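Local coordinates for protein probable tRNA pseudouridine synthase D (Methanosarcina mazei, PDB 1Z2Z) that probably isomerises uridine 13 of transfer RNA to pseudouridine, as a member of the TruD family of pseudouridine synthases, at residues E37-E42 and T92-I97; Q76-V81 and S96-D101; S80-K85 and K123-G128. All coordinates share one frame; numbering follows the deposited sequence.

Two of the contacts lie in one mixed sheet and the third joins it to a loop. Strand 90-98 lies at the heart of the sheet, pairing with strand 33-39 in contact 1 and with strand 79-81 in contact 2, while contact 3 carries on from strand 79-81 to the loop 123-128. Contacts 1 and 3 have centres about 7 Å apart, contacts 2 and 3 about 10 Å, contacts 1 and 2 about 13 Å. Ser96 ties them together through a bond from Val125 N to its OG, and Gln93 NE2 bonds weakly to Gly83 O between contacts 1 and 3. Asp86, the predicted nucleophile, follows soon after Gly83; its side chain is about 9 Å from that of Gln93.

Contact 1. Residues E37-E42 and T92-I97; sequences EITNRE and TQKISI
Glu37 and Lys94 meet across two parallel strands of the mixed sheet of this pseudouridine synthase, and their side chains cross at about a right angle. The strands spread apart, their short axes 43° from each other: CA of Glu37 is 5.1 Å from CA of Gln93, whereas CA of Thr39 is already 7.4 Å from CA of Lys94. At the near end the backbones still pair, Glu37 N donating to Thr92 O over 3.1 Å. Beyond it side chains take over. Glu37 points CG away from its own backbone N (chi1 -174°), and its extended chain carries the carboxylate to the neighbouring strand, where Lys94 N donates to Glu37 OE1 at 3.2 Å. That N-H comes from above the carboxylate plane, 52° out of it. The other oxygen, OE2, makes a salt bridge with Lys85, so a carboxylate suits this place by accepting both a backbone N-H and a lysine. The carboxylate plane is nearly perpendicular to that of the Gln93 amide, but what it meets is Gln93 CB.

Lys94 answers in the opposite direction. Its chain leaves its strand extended and bends only about its CG-CD bond, bringing the ammonium beside the 37-42 segment. The aliphatic part rests against Arg41, CD to CD 3.9 Å. Arg41 and Lys94 both form salt bridges with Glu43, whose carboxylate gathers the two basic groups. A second partner of the ammonium is the hydroxyl of Thr39, reached by a weak bond of 3.3 Å from Lys94 NZ to Thr39 OG1.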
loop_
_atom_site.group_PDB
_atom_site.type_symbol
_atom_site.label_atom_id
_atom_site.label_comp_id
_atom_site.label_asym_id
_atom_site.label_seq_id
_atom_site.Cartn_x
_atom_site.Cartn_y
_atom_site.Cartn_z
ATOM N N GLU A 37 3.739 0.483 17.117
ATOM C CA GLU A 37 4.929 0.902 16.381
ATOM C C GLU A 37 6.266 0.474 16.985
ATOM O O GLU A 37 6.402 0.369 18.203
ATOM C CB GLU A 37 4.909 2.414 16.249
ATOM C CG GLU A 37 6.004 2.979 15.397
ATOM C CD GLU A 37 6.197 4.462 15.614
ATOM O OE1 GLU A 37 6.853 4.833 16.612
ATOM O OE2 GLU A 37 5.673 5.246 14.798
ATOM N N ILE A 38 7.255 0.216 16.127
ATOM C CA ILE A 38 8.588 -0.159 16.605
ATOM C C ILE A 38 9.496 0.984 16.194
ATOM O O ILE A 38 9.659 1.255 15.012
ATOM C CB ILE A 38 9.082 -1.456 15.963
ATOM C CG1 ILE A 38 7.974 -2.508 16.022
ATOM C CG2 ILE A 38 10.331 -1.957 16.700
ATOM C CD1 ILE A 38 8.304 -3.775 15.285
ATOM N N THR A 39 10.084 1.658 17.169
ATOM C CA THR A 39 10.925 2.811 16.892
ATOM C C THR A 39 12.334 2.490 16.406
ATOM O O THR A 39 12.857 1.408 16.671
ATOM C CB THR A 39 11.055 3.684 18.162
ATOM O OG1 THR A 39 11.308 5.041 17.793
ATOM C CG2 THR A 39 12.206 3.193 19.042
ATOM N N ASN A 40 12.945 3.424 15.677
ATOM C CA ASN A 40 14.324 3.226 15.247
ATOM C C ASN A 40 15.175 4.339 15.834
ATOM O O ASN A 40 16.376 4.374 15.623
ATOM C CB ASN A 40 14.477 3.196 13.716
ATOM C CG ASN A 40 14.146 4.515 13.053
ATOM O OD1 ASN A 40 14.484 5.592 13.552
ATOM N ND2 ASN A 40 13.499 4.435 11.899
ATOM N N ARG A 41 14.568 5.246 16.590
ATOM C CA ARG A 41 15.353 6.330 17.171
ATOM C C ARG A 41 15.369 6.339 18.701
ATOM O O ARG A 41 14.530 5.719 19.351
ATOM C CB ARG A 41 14.841 7.663 16.652
ATOM C CG ARG A 41 13.342 7.761 16.696
ATOM C CD ARG A 41 12.944 9.080 17.265
ATOM N NE ARG A 41 13.154 10.153 16.317
ATOM C CZ ARG A 41 13.275 11.427 16.663
ATOM N NH1 ARG A 41 13.447 12.349 15.719
ATOM N NH2 ARG A 41 13.246 11.774 17.946
ATOM N N GLU A 42 16.334 7.052 19.262
ATOM C CA GLU A 42 16.489 7.166 20.701
ATOM C C GLU A 42 16.425 8.651 21.104
ATOM O O GLU A 42 16.816 9.524 20.328
ATOM C CB GLU A 42 17.827 6.559 21.100
ATOM C CG GLU A 42 18.205 6.711 22.553
ATOM C CD GLU A 42 17.395 5.823 23.469
ATOM O OE1 GLU A 42 17.900 5.503 24.572
ATOM O OE2 GLU A 42 16.260 5.453 23.090
ATOM N N THR A 92 -0.557 2.395 19.220
ATOM C CA THR A 92 0.496 3.020 20.011
ATOM C C THR A 92 1.603 3.503 19.048
ATOM O O THR A 92 1.947 2.795 18.099
ATOM C CB THR A 92 1.095 1.973 20.961
ATOM O OG1 THR A 92 0.053 1.427 21.775
ATOM C CG2 THR A 92 2.165 2.568 21.845
ATOM N N GLN A 93 2.163 4.687 19.281
ATOM C CA GLN A 93 3.223 5.207 18.415
ATOM C C GLN A 93 3.983 6.332 19.098
ATOM O O GLN A 93 3.534 6.870 20.108
ATOM C CB GLN A 93 2.649 5.768 17.125
ATOM C CG GLN A 93 1.925 7.075 17.321
ATOM C CD GLN A 93 1.161 7.481 16.094
ATOM O OE1 GLN A 93 -0.054 7.704 16.134
ATOM N NE2 GLN A 93 1.864 7.567 14.984
ATOM N N LYS A 94 5.135 6.699 18.537
ATOM C CA LYS A 94 5.928 7.774 19.113
ATOM C C LYS A 94 5.630 9.084 18.368
ATOM O O LYS A 94 5.421 9.082 17.160
ATOM C CB LYS A 94 7.414 7.417 19.035
ATOM C CG LYS A 94 8.362 8.576 19.312
ATOM C CD LYS A 94 9.822 8.127 19.327
ATOM C CE LYS A 94 10.084 7.169 20.476
ATOM N NZ LYS A 94 11.513 6.741 20.622
ATOM N N ILE A 95 5.553 10.189 19.098
ATOM C CA ILE A 95 5.296 11.477 18.480
ATOM C C ILE A 95 6.184 12.529 19.122
ATOM O O ILE A 95 6.857 12.273 20.130
ATOM C CB ILE A 95 3.820 11.930 18.637
ATOM C CG1 ILE A 95 3.483 12.160 20.111
ATOM C CG2 ILE A 95 2.883 10.909 18.010
ATOM C CD1 ILE A 95 2.180 12.986 20.316
ATOM N N SER A 96 6.218 13.711 18.533
ATOM C CA SER A 96 7.021 14.769 19.118
ATOM C C SER A 96 6.166 16.015 19.221
ATOM O O SER A 96 5.293 16.262 18.381
ATOM C CB SER A 96 8.270 15.053 18.279
ATOM O OG SER A 96 7.923 15.710 17.076
ATOM N N ILE A 97 6.423 16.789 20.267
ATOM C CA ILE A 97 5.687 18.016 20.521
ATOM C C ILE A 97 6.674 19.113 20.830
ATOM O O ILE A 97 7.474 19.003 21.765
ATOM C CB ILE A 97 4.746 17.867 21.728
ATOM C CG1 ILE A 97 3.848 16.630 21.553
ATOM C CG2 ILE A 97 3.918 19.129 21.869
ATOM C CD1 ILE A 97 2.915 16.372 22.719
#

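Contact 2. Residues Q76-V81 and S96-D101; sequences QKRISV and SIFDTD
Arg78 and Phe98 close one end of a beta hairpin, formed by strands 79-81 and 90-98, whose antiparallel pairing this contact contains. The backbone bonds come first. Ser80 and Ser96 are a hydrogen-bonded pair, Ser80 N to Ser96 O and Ser96 N to Ser80 O, both 3.2 Å. Two residues along, Phe98 N donates to Arg78 O at 3.0 Å, linking the strand to the 3-10 turn 76-78. Between these bonds, Ile79 and Ile97 form the non-hydrogen-bonded pair, and Ile79 CA gives a CA-H...O contact to Ser96 O of 3.3 Å.

Apolar packing belongs to that isoleucine pair. The two side chains run alongside each other, Ile79 CD1 to Ile97 CG1 4.1 Å. Ile79 touches Thr65 and Ile97 touches Leu72 of helix 61-72, a buried setting that suits branched hydrocarbon side chains.

The third kind joins a charged group to a ring. Arg78 bends about CB-CG and CG-CD, which lays its chain beside Phe98 and sets NH1 over one face of the ring, the guanidinium and ring planes 33° apart. Replacing Phe98 by an alanine would remove that face and is likely to leave the Arg78 guanidinium freer to turn.

Last comes water. Ser96 OG, which also accepts from Val125 N, is hydrogen-bonded to a water molecule that in turn donates to Arg78 O at 2.7 Å.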
loop_
_atom_site.group_PDB
_atom_site.type_symbol
_atom_site.label_atom_id
_atom_site.label_comp_id
_atom_site.label_asym_id
_atom_site.label_seq_id
_atom_site.Cartn_x
_atom_site.Cartn_y
_atom_site.Cartn_z
ATOM N N GLN A 76 -0.408 23.055 14.118
ATOM C CA GLN A 76 -0.479 21.609 13.975
ATOM C C GLN A 76 0.875 20.982 13.643
ATOM O O GLN A 76 1.146 19.838 14.025
ATOM C CB GLN A 76 -1.530 21.231 12.928
ATOM C CG GLN A 76 -2.565 20.290 13.523
ATOM C CD GLN A 76 -3.790 20.121 12.666
ATOM O OE1 GLN A 76 -4.426 21.102 12.285
ATOM N NE2 GLN A 76 -4.153 18.871 12.382
ATOM N N LYS A 77 1.723 21.742 12.948
ATOM C CA LYS A 77 3.062 21.300 12.573
ATOM C C LYS A 77 3.912 20.925 13.779
ATOM O O LYS A 77 4.727 20.009 13.708
ATOM C CB LYS A 77 3.796 22.404 11.795
ATOM C CG LYS A 77 5.237 22.049 11.409
ATOM C CD LYS A 77 5.260 20.976 10.327
ATOM C CE LYS A 77 6.636 20.334 10.180
ATOM N NZ LYS A 77 7.733 21.347 10.147
ATOM N N ARG A 78 3.739 21.635 14.888
ATOM C CA ARG A 78 4.541 21.371 16.089
ATOM C C ARG A 78 4.311 19.991 16.644
ATOM O O ARG A 78 5.013 19.570 17.555
ATOM C CB ARG A 78 4.233 22.387 17.180
ATOM C CG ARG A 78 3.799 23.735 16.668
ATOM C CD ARG A 78 4.767 24.292 15.643
ATOM N NE ARG A 78 6.151 24.208 16.069
ATOM C CZ ARG A 78 7.078 25.072 15.689
ATOM N NH1 ARG A 78 8.332 24.939 16.112
ATOM N NH2 ARG A 78 6.737 26.083 14.900
ATOM N N ILE A 79 3.302 19.299 16.136
ATOM C CA ILE A 79 3.068 17.943 16.604
ATOM C C ILE A 79 3.155 17.001 15.394
ATOM O O ILE A 79 2.318 17.069 14.491
ATOM C CB ILE A 79 1.681 17.817 17.372
ATOM C CG1 ILE A 79 1.113 16.407 17.217
ATOM C CG2 ILE A 79 0.691 18.884 16.932
ATOM C CD1 ILE A 79 1.465 15.513 18.348
ATOM N N SER A 80 4.194 16.164 15.349
ATOM C CA SER A 80 4.341 15.241 14.222
ATOM C C SER A 80 4.498 13.776 14.564
ATOM O O SER A 80 4.957 13.393 15.639
ATOM C CB SER A 80 5.468 15.670 13.238
ATOM O OG SER A 80 6.778 15.587 13.761
ATOM N N VAL A 81 4.079 12.962 13.610
ATOM C CA VAL A 81 4.116 11.530 13.750
ATOM C C VAL A 81 5.132 10.919 12.776
ATOM O O VAL A 81 5.540 11.553 11.790
ATOM C CB VAL A 81 2.702 10.978 13.492
ATOM C CG1 VAL A 81 1.760 11.501 14.542
ATOM C CG2 VAL A 81 2.198 11.425 12.119
ATOM N N SER A 96 6.218 13.711 18.533
ATOM C CA SER A 96 7.021 14.769 19.118
ATOM C C SER A 96 6.166 16.015 19.221
ATOM O O SER A 96 5.293 16.262 18.381
ATOM C CB SER A 96 8.270 15.053 18.279
ATOM O OG SER A 96 7.923 15.710 17.076
ATOM N N ILE A 97 6.423 16.789 20.267
ATOM C CA ILE A 97 5.687 18.016 20.521
ATOM C C ILE A 97 6.674 19.113 20.830
ATOM O O ILE A 97 7.474 19.003 21.765
ATOM C CB ILE A 97 4.746 17.867 21.728
ATOM C CG1 ILE A 97 3.848 16.630 21.553
ATOM C CG2 ILE A 97 3.918 19.129 21.869
ATOM C CD1 ILE A 97 2.915 16.372 22.719
ATOM N N PHE A 98 6.604 20.180 20.048
ATOM C CA PHE A 98 7.518 21.292 20.207
ATOM C C PHE A 98 7.243 22.176 21.400
ATOM O O PHE A 98 6.097 22.551 21.691
ATOM C CB PHE A 98 7.528 22.151 18.934
ATOM C CG PHE A 98 8.307 23.435 19.062
ATOM C CD1 PHE A 98 7.676 24.658 18.937
ATOM C CD2 PHE A 98 9.677 23.418 19.292
ATOM C CE1 PHE A 98 8.407 25.856 19.028
ATOM C CE2 PHE A 98 10.410 24.612 19.383
ATOM C CZ PHE A 98 9.776 25.824 19.254
ATOM N N ASP A 99 8.321 22.491 22.101
ATOM C CA ASP A 99 8.244 23.386 23.236
ATOM C C ASP A 99 7.139 23.050 24.232
ATOM O O ASP A 99 6.245 23.862 24.502
ATOM C CB ASP A 99 8.064 24.803 22.702
ATOM C CG ASP A 99 8.067 25.836 23.792
ATOM O OD1 ASP A 99 8.504 25.493 24.916
ATOM O OD2 ASP A 99 7.638 26.986 23.503
ATOM N N THR A 100 7.197 21.845 24.773
ATOM C CA THR A 100 6.219 21.420 25.753
ATOM C C THR A 100 6.942 20.615 26.805
ATOM O O THR A 100 7.811 19.794 26.487
ATOM C CB THR A 100 5.122 20.540 25.138
ATOM O OG1 THR A 100 4.431 21.271 24.117
ATOM C CG2 THR A 100 4.125 20.110 26.220
ATOM N N ASP A 101 6.589 20.862 28.064
ATOM C CA ASP A 101 7.209 20.146 29.176
ATOM C C ASP A 101 6.418 18.905 29.532
ATOM O O ASP A 101 5.244 18.803 29.206
ATOM C CB ASP A 101 7.324 21.040 30.412
ATOM C CG ASP A 101 8.267 22.182 30.202
ATOM O OD1 ASP A 101 9.368 21.946 29.648
ATOM O OD2 ASP A 101 7.919 23.325 30.592
HETATM O O HOH W 1 7.253 18.189 16.802
#

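Contact 3. Residues S80-K85 and K123-G128; sequences SVAGTK and KSVELG
This is a contact between the end of a hairpin strand with the turn that follows and an irregular loop, held mainly by backbone oxygens: the 80-85 segment, continuing from hairpin strand 79-81, lies beside the loop 123-128 that joins strands 113-121 and 130-142. Where they touch, the two run in nearly the same direction, 15° apart. The first of them leads on towards Asp86, so the contact lies just ahead of the predicted nucleophile in the chain.

Ser80 begins it. Its OG sits between the backbone N and the carbonyl carbon (chi1 68°), which turns the hydroxyl towards the loop. Ser80 OG donates to Val125 O, modelled at 2.5 Å, a length too short to be trusted at this resolution. A serine suits this place because its short side chain carries a donor that can satisfy a loop carbonyl.

Between the polar links the packing is small and apolar. Val125 sends CG1 across to Ala82, CG1 to CB 4.0 Å, and the same methyl lies 3.8 Å from Ala82 N. The lone methyl of Ala82 also touches Leu130, at the start of the next strand. Leu127 starts off away from its partner, but its CD2 returns to lie 3.6 Å from Val81 O.

The loop is braced within itself as well: Ser124 OG donates to Glu126 OE2 at 2.6 Å, on the anti lone pair of that oxygen.

At the far end Gly128 has a positive phi of 113°, where a side chain would jam against the preceding carbonyl, so glycine fits. Ala82 O receives two groups there: a CA-H...O contact from Leu127 CA at 3.3 Å and, in the carbonyl plane on a lone pair, the hydrogen bond from Gly128 N to Ala82 O at 2.9 Å.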
loop_
_atom_site.group_PDB
_atom_site.type_symbol
_atom_site.label_atom_id
_atom_site.label_comp_id
_atom_site.label_asym_id
_atom_site.label_seq_id
_atom_site.Cartn_x
_atom_site.Cartn_y
_atom_site.Cartn_z
ATOM N N SER A 80 4.194 16.164 15.349
ATOM C CA SER A 80 4.341 15.241 14.222
ATOM C C SER A 80 4.498 13.776 14.564
ATOM O O SER A 80 4.957 13.393 15.639
ATOM C CB SER A 80 5.468 15.670 13.238
ATOM O OG SER A 80 6.778 15.587 13.761
ATOM N N VAL A 81 4.079 12.962 13.610
ATOM C CA VAL A 81 4.116 11.530 13.750
ATOM C C VAL A 81 5.132 10.919 12.776
ATOM O O VAL A 81 5.540 11.553 11.790
ATOM C CB VAL A 81 2.702 10.978 13.492
ATOM C CG1 VAL A 81 1.760 11.501 14.542
ATOM C CG2 VAL A 81 2.198 11.425 12.119
ATOM N N ALA A 82 5.554 9.696 13.083
ATOM C CA ALA A 82 6.495 8.965 12.250
ATOM C C ALA A 82 5.709 8.300 11.123
ATOM O O ALA A 82 6.206 8.149 10.005
ATOM C CB ALA A 82 7.210 7.922 13.079
ATOM N N GLY A 83 4.465 7.927 11.431
ATOM C CA GLY A 83 3.585 7.286 10.464
ATOM C C GLY A 83 2.137 7.278 10.932
ATOM O O GLY A 83 1.867 6.998 12.093
ATOM N N THR A 84 1.191 7.559 10.049
ATOM C CA THR A 84 -0.197 7.584 10.476
ATOM C C THR A 84 -0.885 6.231 10.703
ATOM O O THR A 84 -1.128 5.480 9.764
ATOM C CB THR A 84 -1.032 8.410 9.510
ATOM O OG1 THR A 84 -0.560 9.761 9.518
ATOM C CG2 THR A 84 -2.493 8.400 9.933
ATOM N N LYS A 85 -1.228 5.938 11.956
ATOM C CA LYS A 85 -1.884 4.681 12.289
ATOM C C LYS A 85 -3.387 4.773 12.052
ATOM O O LYS A 85 -3.975 5.862 12.075
ATOM C CB LYS A 85 -1.608 4.306 13.742
ATOM C CG LYS A 85 -0.210 4.636 14.212
ATOM C CD LYS A 85 0.863 3.854 13.480
ATOM C CE LYS A 85 2.248 4.437 13.773
ATOM N NZ LYS A 85 3.391 3.553 13.363
ATOM N N LYS A 123 15.698 17.050 17.891
ATOM C CA LYS A 123 15.082 16.717 16.610
ATOM C C LYS A 123 13.636 16.269 16.736
ATOM O O LYS A 123 13.269 15.510 17.633
ATOM C CB LYS A 123 15.909 15.631 15.889
ATOM C CG LYS A 123 15.924 14.262 16.577
ATOM C CD LYS A 123 17.232 13.486 16.334
ATOM C CE LYS A 123 17.392 12.970 14.899
ATOM N NZ LYS A 123 16.462 11.844 14.538
ATOM N N SER A 124 12.817 16.770 15.826
ATOM C CA SER A 124 11.411 16.438 15.794
ATOM C C SER A 124 11.299 15.058 15.198
ATOM O O SER A 124 12.263 14.548 14.625
ATOM C CB SER A 124 10.680 17.389 14.879
ATOM O OG SER A 124 11.195 17.222 13.572
ATOM N N VAL A 125 10.108 14.476 15.310
ATOM C CA VAL A 125 9.829 13.147 14.787
ATOM C C VAL A 125 9.283 13.248 13.362
ATOM O O VAL A 125 8.128 13.594 13.153
ATOM C CB VAL A 125 8.834 12.427 15.718
ATOM C CG1 VAL A 125 8.428 11.105 15.127
ATOM C CG2 VAL A 125 9.484 12.192 17.070
ATOM N N GLU A 126 10.112 12.945 12.371
ATOM C CA GLU A 126 9.664 13.056 10.984
ATOM C C GLU A 126 9.087 11.762 10.383
ATOM O O GLU A 126 9.357 10.662 10.857
ATOM C CB GLU A 126 10.830 13.565 10.128
ATOM C CG GLU A 126 11.378 14.928 10.535
ATOM C CD GLU A 126 10.392 16.061 10.304
ATOM O OE1 GLU A 126 9.790 16.127 9.213
ATOM O OE2 GLU A 126 10.215 16.904 11.212
ATOM N N LEU A 127 8.268 11.900 9.351
ATOM C CA LEU A 127 7.716 10.726 8.703
ATOM C C LEU A 127 8.858 9.811 8.350
ATOM O O LEU A 127 9.782 10.220 7.653
ATOM C CB LEU A 127 7.023 11.106 7.415
ATOM C CG LEU A 127 5.727 11.857 7.656
ATOM C CD1 LEU A 127 5.222 12.324 6.326
ATOM C CD2 LEU A 127 4.701 10.952 8.346
ATOM N N GLY A 128 8.814 8.573 8.810
ATOM C CA GLY A 128 9.897 7.677 8.483
ATOM C C GLY A 128 10.715 7.294 9.687
ATOM O O GLY A 128 11.393 6.276 9.649
#